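Local atomic coordinates of putative large adhesion protein (Lap) involved in biofilm formation (Marinobacter hydrocarbonoclasticus ATCC 49840, PDB entry 6M8M), a protein that binds sugars such as glucose in a calcium-dependent way through its PA14 domain, probably helping a large RTX adhesin attach cells during biofilm formation. Residues Ala135-Tyr139 / Tyr179-Ala185; Thr119-Leu124 / His206-Gly210; Leu38-Ala44 / Ala69-Gly75; Val143-Ala149 / Gly162-Thr168; Asp79-Val83 / Ser95-Asp100. All coordinates share one frame; numbering follows the deposited sequence. Where two conformers were deposited one is given.

Contact 1 holds the sugar site: a calcium ion and the bound glucose sit between D136, D137 and the 181-185 turn. Contact 5 borders it, its centre about 13 Å away, with A185 CB lying 3.6 Å from V83 O. Contacts 2 and 3 belong to the same antiparallel sheet and meet where strand 113-122 runs beside strand 38-45; their centres are about 15 Å apart. G75 CA of contact 3 also packs 3.4 Å from Y80 OH of contact 5. Contact 4 lies about 22 Å from contact 1 between centres, yet touches it where Y139 CE2 packs 4.1 Å from A149 C. It joins contact 2 through L122 CD1 and V143 CG1, 3.9 Å apart.

Contact 1. Residues Ala135-Tyr139 / Tyr179-Ala185. With CA (calcium ion), chain E; CA (calcium ion), chain D; BGC (beta-D-glucopyranose), chain B.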
# COMPACT_ATOMS: atom_id res chain seq x y z
N ALA A 135 -8.73 5.07 0.10
CA ALA A 135 -7.43 5.70 -0.09
C ALA A 135 -7.56 7.11 -0.64
O ALA A 135 -8.53 7.46 -1.32
CB ALA A 135 -6.57 4.86 -1.05
N ASP A 136 -6.53 7.90 -0.34
CA ASP A 136 -6.21 9.19 -0.96
C ASP A 136 -4.69 9.11 -1.02
O ASP A 136 -4.06 9.11 0.04
CB ASP A 136 -6.69 10.33 -0.07
CG ASP A 136 -6.18 11.69 -0.49
OD1 ASP A 136 -5.18 11.77 -1.23
OD2 ASP A 136 -6.77 12.69 -0.02
N ASP A 137 -4.05 8.98 -2.19
CA ASP A 137 -4.60 9.07 -3.52
C ASP A 137 -4.86 7.70 -4.13
O ASP A 137 -5.87 7.08 -3.80
CB ASP A 137 -3.66 9.93 -4.38
CG ASP A 137 -3.79 11.40 -4.05
OD1 ASP A 137 -4.77 12.02 -4.53
OD2 ASP A 137 -2.97 11.91 -3.24
N GLY A 138 -4.00 7.25 -5.03
CA GLY A 138 -4.24 6.04 -5.79
C GLY A 138 -3.48 4.82 -5.29
O GLY A 138 -2.64 4.90 -4.40
N TYR A 139 -3.80 3.69 -5.92
CA TYR A 139 -3.20 2.43 -5.51
C TYR A 139 -3.50 1.36 -6.55
O TYR A 139 -4.41 1.48 -7.37
CB TYR A 139 -3.72 1.94 -4.15
CG TYR A 139 -5.22 1.79 -4.16
CD1 TYR A 139 -6.03 2.88 -3.94
CD2 TYR A 139 -5.83 0.58 -4.48
CE1 TYR A 139 -7.40 2.79 -4.00
CE2 TYR A 139 -7.23 0.48 -4.57
CZ TYR A 139 -8.00 1.60 -4.33
OH TYR A 139 -9.38 1.52 -4.41
N TYR A 179 0.89 2.36 -3.61
CA TYR A 179 0.00 3.41 -3.13
C TYR A 179 0.79 4.71 -3.23
O TYR A 179 2.01 4.71 -3.04
CB TYR A 179 -0.46 3.15 -1.66
CG TYR A 179 -0.84 4.41 -0.95
CD1 TYR A 179 -2.11 4.96 -1.09
CD2 TYR A 179 0.09 5.11 -0.21
CE1 TYR A 179 -2.44 6.16 -0.49
CE2 TYR A 179 -0.22 6.31 0.39
CZ TYR A 179 -1.48 6.84 0.23
OH TYR A 179 -1.72 8.05 0.81
N TRP A 180 0.10 5.82 -3.49
CA TRP A 180 0.79 7.11 -3.44
C TRP A 180 -0.09 8.22 -2.90
O TRP A 180 -1.33 8.16 -2.94
CB TRP A 180 1.32 7.51 -4.82
CG TRP A 180 0.29 7.92 -5.82
CD1 TRP A 180 -0.14 9.18 -6.07
CD2 TRP A 180 -0.41 7.07 -6.73
NE1 TRP A 180 -1.07 9.18 -7.08
CE2 TRP A 180 -1.26 7.89 -7.50
CE3 TRP A 180 -0.41 5.69 -6.96
CZ2 TRP A 180 -2.08 7.39 -8.51
CZ3 TRP A 180 -1.23 5.19 -7.97
CH2 TRP A 180 -2.05 6.04 -8.72
N ASP A 181 0.61 9.24 -2.42
CA ASP A 181 0.03 10.54 -2.12
C ASP A 181 0.66 11.57 -3.05
O ASP A 181 1.89 11.74 -3.05
CB ASP A 181 0.29 10.95 -0.66
CG ASP A 181 -0.20 12.35 -0.38
OD1 ASP A 181 -1.28 12.68 -0.91
OD2 ASP A 181 0.49 13.11 0.33
N GLN A 182 -0.17 12.26 -3.83
CA GLN A 182 0.29 13.38 -4.66
C GLN A 182 0.47 14.65 -3.85
O GLN A 182 1.07 15.61 -4.36
CB GLN A 182 -0.72 13.65 -5.79
CG GLN A 182 -2.08 14.16 -5.36
CD GLN A 182 -2.33 15.64 -5.61
OE1 GLN A 182 -1.71 16.29 -6.47
NE2 GLN A 182 -3.28 16.18 -4.87
N GLY A 183 -0.02 14.68 -2.62
CA GLY A 183 0.01 15.86 -1.78
C GLY A 183 -1.33 16.03 -1.08
O GLY A 183 -2.34 15.44 -1.46
N GLY A 184 -1.33 16.85 -0.06
CA GLY A 184 -2.56 17.19 0.66
C GLY A 184 -2.83 16.20 1.78
O GLY A 184 -1.99 16.00 2.66
N ALA A 185 -4.00 15.59 1.76
CA ALA A 185 -4.34 14.53 2.71
C ALA A 185 -3.85 13.19 2.17
O ALA A 185 -3.63 13.02 0.97
CB ALA A 185 -5.84 14.50 2.97
CA CA E . -3.46 13.32 -1.32
CA CA D . 2.48 16.37 -6.06
C2 BGC B . -6.00 15.53 -1.72
C3 BGC B . -7.39 15.98 -1.40
C4 BGC B . -8.04 16.63 -2.60
C5 BGC B . -8.00 15.69 -3.79
C6 BGC B . -8.58 16.26 -5.04
C1 BGC B . -6.02 14.61 -2.93
O1 BGC B . -4.76 14.25 -3.26
O2 BGC B . -5.38 14.80 -0.66
O3 BGC B . -7.37 16.90 -0.29
O4 BGC B . -9.41 16.89 -2.32
O5 BGC B . -6.61 15.32 -4.08
O6 BGC B . -7.94 17.45 -5.42
O HOH W 1 0.51 17.81 -6.36
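D137 and G138 both face W180 in a classic beta bulge, with D137 N bonded to W180 O (2.9 Å) and W180 N to G138 O, before Y139 and Y179 form an antiparallel non-hydrogen-bonded pair. G138 CA makes a CH-pi contact over one face of the W180 indole, 3.6 Å from the centroid of the six-membered ring. Y179 OH reaches D136 O at 2.7 Å, in the plane of its own ring. At the ends of both strands, one calcium ion is bound by D136 OD1, D137 OD2, D181 OD1 and the carbonyls of G183 and A185, and glucose O1 and O2 complete its shell at 2.5 Å each. Q182 O binds a second calcium ion, shared with Q47, N53 and D113. D137 OD2 accepts Q182 N from above its carboxylate plane, while D181 OD1 receives G183 N in an Asx turn. Q182 NE2 donates to glucose O1 (2.9 Å) and A185 N to O2. Coordinating two sugar hydroxyls makes the first calcium ion part of the recognition surface.

Contact 2. Residues Thr119-Leu124 / His206-Gly210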
# COMPACT_ATOMS: atom_id res chain seq x y z
N THR A 119 4.57 -5.73 0.21
CA THR A 119 4.66 -7.02 -0.45
C THR A 119 4.67 -8.15 0.57
O THR A 119 5.10 -8.00 1.71
CB THR A 119 5.91 -7.16 -1.33
OG1 THR A 119 7.06 -6.84 -0.56
CG2 THR A 119 5.84 -6.24 -2.52
N GLY A 120 4.18 -9.30 0.13
CA GLY A 120 4.21 -10.48 0.95
C GLY A 120 3.52 -11.61 0.24
O GLY A 120 3.27 -11.55 -0.96
N ASN A 121 3.21 -12.64 1.01
CA ASN A 121 2.47 -13.80 0.54
C ASN A 121 1.22 -13.95 1.38
O ASN A 121 1.24 -13.75 2.59
CB ASN A 121 3.34 -15.04 0.64
CG ASN A 121 4.51 -14.99 -0.31
OD1 ASN A 121 4.35 -14.70 -1.49
ND2 ASN A 121 5.70 -15.24 0.20
N LEU A 122 0.12 -14.28 0.71
CA LEU A 122 -1.16 -14.43 1.39
C LEU A 122 -1.20 -15.76 2.13
O LEU A 122 -1.03 -16.83 1.53
CB LEU A 122 -2.31 -14.40 0.38
CG LEU A 122 -2.51 -13.07 -0.34
CD1 LEU A 122 -3.55 -13.18 -1.44
CD2 LEU A 122 -2.91 -11.98 0.65
N GLU A 123 -1.49 -15.70 3.42
CA GLU A 123 -1.56 -16.90 4.26
C GLU A 123 -3.03 -17.33 4.32
O GLU A 123 -3.71 -17.23 5.33
CB GLU A 123 -0.99 -16.59 5.63
CG GLU A 123 0.51 -16.28 5.61
CD GLU A 123 1.36 -17.51 5.34
OE1 GLU A 123 2.56 -17.35 5.07
OE2 GLU A 123 0.84 -18.65 5.42
N LEU A 124 -3.50 -17.82 3.17
CA LEU A 124 -4.90 -18.15 2.98
C LEU A 124 -5.00 -19.53 2.36
O LEU A 124 -4.20 -19.88 1.49
CB LEU A 124 -5.56 -17.17 2.02
CG LEU A 124 -5.58 -15.71 2.46
CD1 LEU A 124 -6.10 -14.81 1.35
CD2 LEU A 124 -6.41 -15.54 3.71
N HIS A 206 -3.35 -12.08 7.63
CA HIS A 206 -3.59 -12.56 6.29
C HIS A 206 -2.34 -12.74 5.44
O HIS A 206 -2.45 -13.28 4.34
CB HIS A 206 -4.48 -11.57 5.52
CG HIS A 206 -5.70 -11.16 6.27
ND1 HIS A 206 -5.82 -9.93 6.86
CD2 HIS A 206 -6.84 -11.84 6.55
CE1 HIS A 206 -7.00 -9.84 7.45
NE2 HIS A 206 -7.64 -10.99 7.29
N ALA A 207 -1.19 -12.29 5.90
CA ALA A 207 -0.03 -12.25 5.03
C ALA A 207 1.24 -12.34 5.85
O ALA A 207 1.27 -11.99 7.04
CB ALA A 207 -0.00 -10.95 4.22
N SER A 208 2.30 -12.78 5.19
CA SER A 208 3.62 -12.89 5.78
C SER A 208 4.63 -12.46 4.72
O SER A 208 4.30 -12.26 3.55
CB SER A 208 3.93 -14.33 6.19
OG SER A 208 4.00 -15.15 5.05
N HIS A 209 5.88 -12.32 5.14
CA HIS A 209 6.96 -12.09 4.20
C HIS A 209 8.24 -12.71 4.76
O HIS A 209 8.31 -13.05 5.94
CB HIS A 209 7.17 -10.61 3.90
CG HIS A 209 7.63 -9.82 5.08
ND1 HIS A 209 6.79 -9.43 6.09
CD2 HIS A 209 8.86 -9.35 5.41
CE1 HIS A 209 7.47 -8.75 6.99
NE2 HIS A 209 8.73 -8.69 6.60
N GLY A 210 9.23 -12.87 3.89
CA GLY A 210 10.50 -13.45 4.29
C GLY A 210 11.64 -12.47 4.14
O GLY A 210 11.58 -11.35 4.64
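E123 OE1 accepts S208 OG at 2.6 Å on its anti lone pair, the one directed away from the other oxygen. E123 is bent at CG (chi2 -72°), which brings its carboxylate back alongside the strand to the serine; CG itself passes 3.7 Å from S208 OG. Behind this pair the backbones are joined by N121 N to S208 O (2.8 Å) and S208 N to N121 O (3.0 Å), and E123 N reaches H206 O at 2.8 Å from above the carbonyl plane. The segments are thus neighbouring antiparallel strands, N121 and S208 a hydrogen-bonded pair and L122 and A207 a non-hydrogen-bonded one, in the sheet that strand 113-122 shares with strand 207-209 near the C-terminal end of the model. E123 centres an inverse gamma turn where the first strand ends. The strands run close, G120 CA lying 3.2 Å from S208 O. Further out, H206 NE2 is bonded to E200 and H209 ND1 to the carbonyl of G37, while L122 packs on F202 and V175.

Contact 3. Residues Leu38-Ala44 / Ala69-Gly75; sequences LFGEYYA and ADATFIG
Strands 38-44 and 71-75 run antiparallel, their axes 4.5 Å apart at closest approach, with L38-G75, G40-F73 and Y42-A71 as hydrogen-bonded pairs and F39-I74 and E41-T72 as non-hydrogen-bonded ones. The regular pairing ends in a classic beta bulge, where D70 and A71 both face Y42: Y42 O takes D70 N at 2.8 Å and A71 N only weakly. Past the bulge the D70 side chain takes over, OD2 accepting A44 N at 2.8 Å on the anti side of the carboxylate, somewhat out of plane. On the face that carries Y42 and L38, the F73 ring lies over G40, whose CA is 3.7 Å from the ring centroid. A chi1 of 67° places F73 CG between the backbone N and the carbonyl carbon and turns the ring across onto the opposing strand, where the glycine allows so close an approach. On the other face F39 CZ touches T72 CG2 at 3.8 Å. Y43 spreads one ring face over A69, CA 3.9 Å from its centroid, and A69 CB also meets E41 CB. Strand 38-45 pairs along its other edge with strand 113-122, against which F73 packs through V116, while I74 touches H209 of strand 207-209 and the S103 and S105 hydroxyls accept I74 N and T72 N.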
# COMPACT_ATOMS: atom_id res chain seq x y z
N LEU A 38 3.29 -7.54 6.15
CA LEU A 38 3.83 -7.23 4.84
C LEU A 38 5.13 -6.45 4.97
O LEU A 38 5.34 -5.70 5.92
CB LEU A 38 2.83 -6.37 4.06
CG LEU A 38 1.53 -7.14 3.84
CD1 LEU A 38 0.31 -6.26 3.94
CD2 LEU A 38 1.53 -7.88 2.52
N PHE A 39 6.00 -6.65 4.00
CA PHE A 39 7.22 -5.86 3.91
C PHE A 39 6.87 -4.51 3.30
O PHE A 39 6.31 -4.44 2.20
CB PHE A 39 8.22 -6.58 3.03
CG PHE A 39 9.53 -5.87 2.92
CD1 PHE A 39 10.33 -5.68 4.02
CD2 PHE A 39 9.96 -5.38 1.70
CE1 PHE A 39 11.54 -5.00 3.92
CE2 PHE A 39 11.17 -4.71 1.59
CZ PHE A 39 11.95 -4.52 2.70
N GLY A 40 7.19 -3.43 4.01
CA GLY A 40 6.86 -2.08 3.59
C GLY A 40 8.08 -1.32 3.11
O GLY A 40 9.15 -1.38 3.73
N GLU A 41 7.90 -0.59 2.02
CA GLU A 41 8.90 0.30 1.47
C GLU A 41 8.28 1.67 1.27
O GLU A 41 7.17 1.79 0.75
CB GLU A 41 9.39 -0.23 0.12
CG GLU A 41 10.18 -1.52 0.26
CD GLU A 41 10.41 -2.21 -1.07
OE1 GLU A 41 11.38 -1.84 -1.76
OE2 GLU A 41 9.62 -3.10 -1.44
N TYR A 42 9.01 2.71 1.64
CA TYR A 42 8.58 4.10 1.51
C TYR A 42 9.55 4.82 0.59
O TYR A 42 10.77 4.72 0.77
CB TYR A 42 8.58 4.79 2.88
CG TYR A 42 8.19 6.24 2.83
CD1 TYR A 42 9.14 7.24 2.64
CD2 TYR A 42 6.86 6.62 2.96
CE1 TYR A 42 8.77 8.57 2.58
CE2 TYR A 42 6.49 7.94 2.93
CZ TYR A 42 7.44 8.91 2.72
OH TYR A 42 7.03 10.22 2.71
N TYR A 43 9.01 5.57 -0.37
CA TYR A 43 9.79 6.35 -1.33
C TYR A 43 9.35 7.80 -1.26
O TYR A 43 8.17 8.12 -1.45
CB TYR A 43 9.56 5.85 -2.76
CG TYR A 43 9.97 4.43 -2.99
CD1 TYR A 43 9.18 3.38 -2.59
CD2 TYR A 43 11.17 4.14 -3.62
CE1 TYR A 43 9.58 2.06 -2.80
CE2 TYR A 43 11.57 2.86 -3.82
CZ TYR A 43 10.79 1.82 -3.41
OH TYR A 43 11.27 0.55 -3.65
N ALA A 44 10.31 8.68 -1.03
CA ALA A 44 10.12 10.12 -1.14
C ALA A 44 10.22 10.50 -2.61
O ALA A 44 11.14 10.06 -3.31
CB ALA A 44 11.22 10.83 -0.37
N ALA A 69 14.27 2.14 -1.74
CA ALA A 69 13.38 2.75 -0.77
C ALA A 69 14.16 3.65 0.17
O ALA A 69 15.29 3.33 0.57
CB ALA A 69 12.70 1.65 0.04
N ASP A 70 13.56 4.76 0.55
CA ASP A 70 14.13 5.65 1.55
C ASP A 70 13.96 5.15 2.97
O ASP A 70 14.72 5.55 3.85
CB ASP A 70 13.51 7.03 1.39
CG ASP A 70 13.86 7.65 0.05
OD1 ASP A 70 15.04 8.01 -0.15
OD2 ASP A 70 12.98 7.72 -0.84
N ALA A 71 12.99 4.28 3.22
CA ALA A 71 12.85 3.62 4.50
C ALA A 71 12.07 2.34 4.26
O ALA A 71 11.31 2.24 3.29
CB ALA A 71 12.12 4.49 5.53
N THR A 72 12.26 1.37 5.14
CA THR A 72 11.46 0.16 5.15
C THR A 72 10.71 0.08 6.47
O THR A 72 11.04 0.76 7.44
CB THR A 72 12.33 -1.08 4.97
OG1 THR A 72 13.26 -1.20 6.04
CG2 THR A 72 13.08 -1.03 3.66
N PHE A 73 9.69 -0.76 6.50
CA PHE A 73 8.87 -0.97 7.69
C PHE A 73 8.17 -2.31 7.54
O PHE A 73 8.35 -3.01 6.54
CB PHE A 73 7.92 0.20 7.94
CG PHE A 73 6.83 0.37 6.90
CD1 PHE A 73 7.06 1.05 5.71
CD2 PHE A 73 5.55 -0.12 7.13
CE1 PHE A 73 6.05 1.23 4.78
CE2 PHE A 73 4.55 0.05 6.20
CZ PHE A 73 4.80 0.72 5.03
N ILE A 74 7.37 -2.66 8.54
CA ILE A 74 6.53 -3.85 8.47
C ILE A 74 5.10 -3.40 8.63
O ILE A 74 4.76 -2.72 9.60
CB ILE A 74 6.91 -4.88 9.54
CG1 ILE A 74 8.34 -5.38 9.30
CG2 ILE A 74 5.91 -6.03 9.53
CD1 ILE A 74 8.92 -6.22 10.42
N GLY A 75 4.27 -3.77 7.66
CA GLY A 75 2.85 -3.46 7.71
C GLY A 75 2.09 -4.59 8.37
O GLY A 75 1.84 -5.62 7.75
O HOH W 2 13.89 -0.82 -1.96
O HOH W 3 13.92 9.80 -2.51

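Contact 4. Residues Val143-Ala149 / Gly162-Thr168; sequences VNGQTVA and GSEFTLT
V143 and V148 pack against the side chain of F165 from two directions. V143 has CG1 anti to its N (chi1 170°), and this leaves CG2 to come over one ring face, 4.3 Å from the centroid, its side chain crossing that of the phenylalanine at about a right angle. V148 holds CG1 on the side of its own N (chi1 -59°), which directs that methyl to the root of the aromatic side chain, 3.7 Å from F165 CB. The F165 side chain in turn points toward the segment of the two valines. L167 CD2 lies at the edge of the same ring, in its plane, and meets V143 CG1 at 4.3 Å. At the far end the polar link is S163 N to V148 O, 2.9 Å long. Water 5 donates to V148 O as well and to S163 O, so this carbonyl gathers at least two donors. G162 CA fits against A149 CB and V148 O, a close passage that needs a residue without a side chain. V143-Q146 forms a type I' turn with N144 and G145 at its corner, and N144 is bonded to H173 and S174. Strand 146-151 pairs with strand 139-143, V148 and A149 making a classic beta bulge opposite I141, whereas strand 158-166 pairs with strand 128-136, where F131 touches V148 and Y129 touches F165; the contact thus spans two sheets.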
# COMPACT_ATOMS: atom_id res chain seq x y z
N VAL A 143 -2.44 -9.76 -7.04
CA VAL A 143 -2.27 -11.07 -6.41
C VAL A 143 -1.83 -12.01 -7.51
O VAL A 143 -2.48 -12.12 -8.55
CB VAL A 143 -3.56 -11.55 -5.74
CG1 VAL A 143 -3.43 -13.01 -5.32
CG2 VAL A 143 -3.88 -10.68 -4.53
N ASN A 144 -0.67 -12.64 -7.30
CA ASN A 144 -0.07 -13.52 -8.31
C ASN A 144 0.02 -12.80 -9.65
O ASN A 144 -0.23 -13.38 -10.71
CB ASN A 144 -0.83 -14.83 -8.40
CG ASN A 144 -0.52 -15.76 -7.24
OD1 ASN A 144 0.62 -15.86 -6.80
ND2 ASN A 144 -1.55 -16.41 -6.71
N GLY A 145 0.38 -11.52 -9.59
CA GLY A 145 0.64 -10.72 -10.77
C GLY A 145 -0.58 -10.15 -11.45
O GLY A 145 -0.43 -9.42 -12.44
N GLN A 146 -1.78 -10.45 -10.98
CA GLN A 146 -3.01 -9.96 -11.60
C GLN A 146 -3.63 -8.86 -10.75
O GLN A 146 -3.70 -8.97 -9.54
CB GLN A 146 -4.00 -11.11 -11.75
CG GLN A 146 -3.54 -12.16 -12.75
CD GLN A 146 -3.60 -11.63 -14.18
OE1 GLN A 146 -4.64 -11.14 -14.63
NE2 GLN A 146 -2.48 -11.72 -14.89
N THR A 147 -4.09 -7.81 -11.41
CA THR A 147 -4.73 -6.71 -10.70
C THR A 147 -6.05 -7.17 -10.12
O THR A 147 -6.91 -7.69 -10.84
CB THR A 147 -4.96 -5.55 -11.65
OG1 THR A 147 -3.69 -5.13 -12.13
CG2 THR A 147 -5.68 -4.41 -10.97
N VAL A 148 -6.24 -6.94 -8.82
CA VAL A 148 -7.48 -7.29 -8.14
C VAL A 148 -8.14 -6.09 -7.49
O VAL A 148 -9.28 -6.20 -7.03
CB VAL A 148 -7.29 -8.42 -7.11
CG1 VAL A 148 -6.75 -9.69 -7.79
CG2 VAL A 148 -6.38 -8.00 -5.97
N ALA A 149 -7.46 -4.95 -7.40
CA ALA A 149 -8.09 -3.72 -6.91
C ALA A 149 -7.23 -2.56 -7.36
O ALA A 149 -6.00 -2.69 -7.40
CB ALA A 149 -8.19 -3.71 -5.38
N GLY A 162 -12.84 -4.01 -4.77
CA GLY A 162 -12.12 -4.65 -5.84
C GLY A 162 -12.85 -5.87 -6.38
O GLY A 162 -14.00 -6.16 -6.04
N SER A 163 -12.18 -6.57 -7.27
CA SER A 163 -12.77 -7.75 -7.88
C SER A 163 -12.53 -9.00 -7.03
O SER A 163 -11.50 -9.13 -6.37
CB SER A 163 -12.23 -7.99 -9.29
OG SER A 163 -10.81 -7.97 -9.33
N GLU A 164 -13.50 -9.91 -7.05
CA GLU A 164 -13.28 -11.22 -6.46
C GLU A 164 -12.14 -11.91 -7.21
O GLU A 164 -12.01 -11.77 -8.43
CB GLU A 164 -14.55 -12.06 -6.51
CG GLU A 164 -15.66 -11.50 -5.62
CD GLU A 164 -16.96 -12.28 -5.69
OE1 GLU A 164 -17.74 -12.22 -4.72
OE2 GLU A 164 -17.21 -12.94 -6.71
N PHE A 165 -11.30 -12.62 -6.47
CA PHE A 165 -10.22 -13.38 -7.07
C PHE A 165 -10.16 -14.74 -6.39
O PHE A 165 -10.40 -14.85 -5.19
CB PHE A 165 -8.87 -12.64 -6.99
CG PHE A 165 -8.40 -12.34 -5.60
CD1 PHE A 165 -8.82 -11.20 -4.94
CD2 PHE A 165 -7.48 -13.16 -4.97
CE1 PHE A 165 -8.38 -10.91 -3.68
CE2 PHE A 165 -7.03 -12.86 -3.69
CZ PHE A 165 -7.48 -11.74 -3.05
N THR A 166 -9.83 -15.76 -7.17
CA THR A 166 -9.67 -17.11 -6.65
C THR A 166 -8.21 -17.48 -6.74
O THR A 166 -7.57 -17.30 -7.78
CB THR A 166 -10.56 -18.08 -7.43
OG1 THR A 166 -11.93 -17.69 -7.24
CG2 THR A 166 -10.36 -19.51 -6.98
N LEU A 167 -7.65 -17.95 -5.64
CA LEU A 167 -6.24 -18.30 -5.64
C LEU A 167 -5.99 -19.39 -6.67
O LEU A 167 -6.79 -20.31 -6.83
CB LEU A 167 -5.81 -18.75 -4.25
CG LEU A 167 -6.03 -17.72 -3.14
CD1 LEU A 167 -5.63 -18.31 -1.79
CD2 LEU A 167 -5.28 -16.44 -3.39
N THR A 168 -4.88 -19.26 -7.40
CA THR A 168 -4.58 -20.12 -8.54
C THR A 168 -3.15 -20.63 -8.43
O THR A 168 -2.24 -19.88 -8.08
CB THR A 168 -4.77 -19.32 -9.85
OG1 THR A 168 -6.13 -18.87 -9.94
CG2 THR A 168 -4.47 -20.19 -11.06
O HOH W 4 -9.52 -5.73 -10.53
O HOH W 5 -10.07 -7.60 -4.70

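Contact 5. Residues Asp79-Val83 / Ser95-Asp100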
# COMPACT_ATOMS: atom_id res chain seq x y z
N ASP A 79 -4.11 0.22 7.99
CA ASP A 79 -5.13 1.22 8.31
C ASP A 79 -4.34 2.46 8.71
O ASP A 79 -3.96 2.63 9.87
CB ASP A 79 -6.03 0.71 9.43
CG ASP A 79 -7.24 1.58 9.65
OD1 ASP A 79 -7.41 2.61 8.98
OD2 ASP A 79 -8.06 1.20 10.52
N TYR A 80 -4.07 3.30 7.72
CA TYR A 80 -3.09 4.37 7.84
C TYR A 80 -3.74 5.71 7.50
O TYR A 80 -4.59 5.80 6.60
CB TYR A 80 -1.93 4.11 6.88
CG TYR A 80 -1.14 2.84 7.15
CD1 TYR A 80 -0.88 2.39 8.44
CD2 TYR A 80 -0.60 2.12 6.10
CE1 TYR A 80 -0.12 1.26 8.65
CE2 TYR A 80 0.15 0.99 6.30
CZ TYR A 80 0.39 0.57 7.59
OH TYR A 80 1.17 -0.56 7.78
N GLY A 81 -3.33 6.74 8.20
CA GLY A 81 -3.95 8.04 7.99
C GLY A 81 -5.35 8.07 8.57
O GLY A 81 -5.76 7.17 9.29
N SER A 82 -6.10 9.13 8.27
CA SER A 82 -5.69 10.21 7.38
C SER A 82 -4.75 11.18 8.05
O SER A 82 -4.87 11.45 9.25
CB SER A 82 -6.95 11.00 6.97
OG SER A 82 -6.65 11.97 5.98
N VAL A 83 -3.78 11.68 7.30
CA VAL A 83 -2.96 12.81 7.72
C VAL A 83 -3.15 13.92 6.70
O VAL A 83 -3.56 13.67 5.57
CB VAL A 83 -1.46 12.46 7.85
CG1 VAL A 83 -1.26 11.39 8.93
CG2 VAL A 83 -0.86 12.03 6.51
N SER A 95 3.21 9.57 11.61
CA SER A 95 1.82 9.65 12.05
C SER A 95 0.92 8.74 11.21
O SER A 95 0.05 8.05 11.75
CB SER A 95 1.34 11.09 11.99
OG SER A 95 2.08 11.91 12.88
N PHE A 96 1.13 8.74 9.89
CA PHE A 96 0.32 7.95 8.97
C PHE A 96 0.32 6.48 9.32
O PHE A 96 -0.73 5.83 9.29
CB PHE A 96 0.88 8.20 7.57
CG PHE A 96 0.29 7.40 6.43
CD1 PHE A 96 -0.85 7.85 5.77
CD2 PHE A 96 0.96 6.32 5.92
CE1 PHE A 96 -1.33 7.19 4.66
CE2 PHE A 96 0.49 5.64 4.81
CZ PHE A 96 -0.66 6.10 4.17
N LEU A 97 1.49 5.93 9.64
CA LEU A 97 1.64 4.49 9.85
C LEU A 97 1.14 4.02 11.22
O LEU A 97 1.13 2.81 11.47
CB LEU A 97 3.09 4.08 9.65
CG LEU A 97 3.61 4.13 8.22
CD1 LEU A 97 5.08 3.73 8.18
CD2 LEU A 97 2.81 3.26 7.28
N LYS A 98 0.70 4.93 12.09
CA LYS A 98 0.09 4.54 13.37
C LYS A 98 1.06 3.61 14.10
O LYS A 98 2.25 3.92 14.20
CB LYS A 98 -1.32 3.99 13.16
CG LYS A 98 -2.26 4.95 12.44
CD LYS A 98 -3.70 4.45 12.56
CE LYS A 98 -4.65 5.20 11.61
NZ LYS A 98 -4.80 6.63 11.94
N ASP A 99 0.62 2.47 14.60
CA ASP A 99 1.51 1.62 15.38
C ASP A 99 2.62 1.01 14.53
O ASP A 99 3.62 0.55 15.09
CB ASP A 99 0.74 0.53 16.10
CG ASP A 99 1.55 -0.08 17.24
OD1 ASP A 99 2.12 0.69 18.05
OD2 ASP A 99 1.62 -1.33 17.32
N ASP A 100 2.46 0.96 13.21
CA ASP A 100 3.52 0.41 12.38
C ASP A 100 4.70 1.36 12.22
O ASP A 100 5.74 0.94 11.70
CB ASP A 100 2.97 -0.06 11.03
CG ASP A 100 2.09 -1.29 11.16
OD1 ASP A 100 2.24 -2.02 12.16
OD2 ASP A 100 1.28 -1.54 10.24
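The Y80 ring carries L97 CD2 over the centre of one face, 3.5 Å from the centroid, and meets D100 at its edge, where OD2 lies in the ring plane. The F96 ring has Y80 CB over its centre, likewise 3.5 Å away; the two rings themselves meet obliquely, with planes 39° apart. D100 OD2 accepts Y80 OH at 2.7 Å on its anti lone pair, the carboxylate standing 75° from the ring plane. This same OD2 also takes the backbone N of R76 and of N77, so that at least three donors meet this oxygen, which probably stabilises the charged aspartate. G81 N reaches F96 O (3.0 Å) on a lone pair in the carbonyl plane; at this glycine, which has positive phi and precedes a cis peptide bond, G81 N and CA lie beside F96 CD1, 3.6 and 3.8 Å away. K98 leaves the helix end with positive phi and runs alongside the strand, its CE 3.2 Å from D79 O; a bend at the last torsion (chi4 -65°) lifts NZ to G81 O, met at 2.9 Å from above the carbonyl plane. Strand 79-83 pairs with strand 186-194, whose A186 and L188 touch F96, and D79 is salt-bridged to R189 there. F73 of strand 71-75 packs on both Y80 and L97, so the helix end and the residues after it touch strands of both sheets.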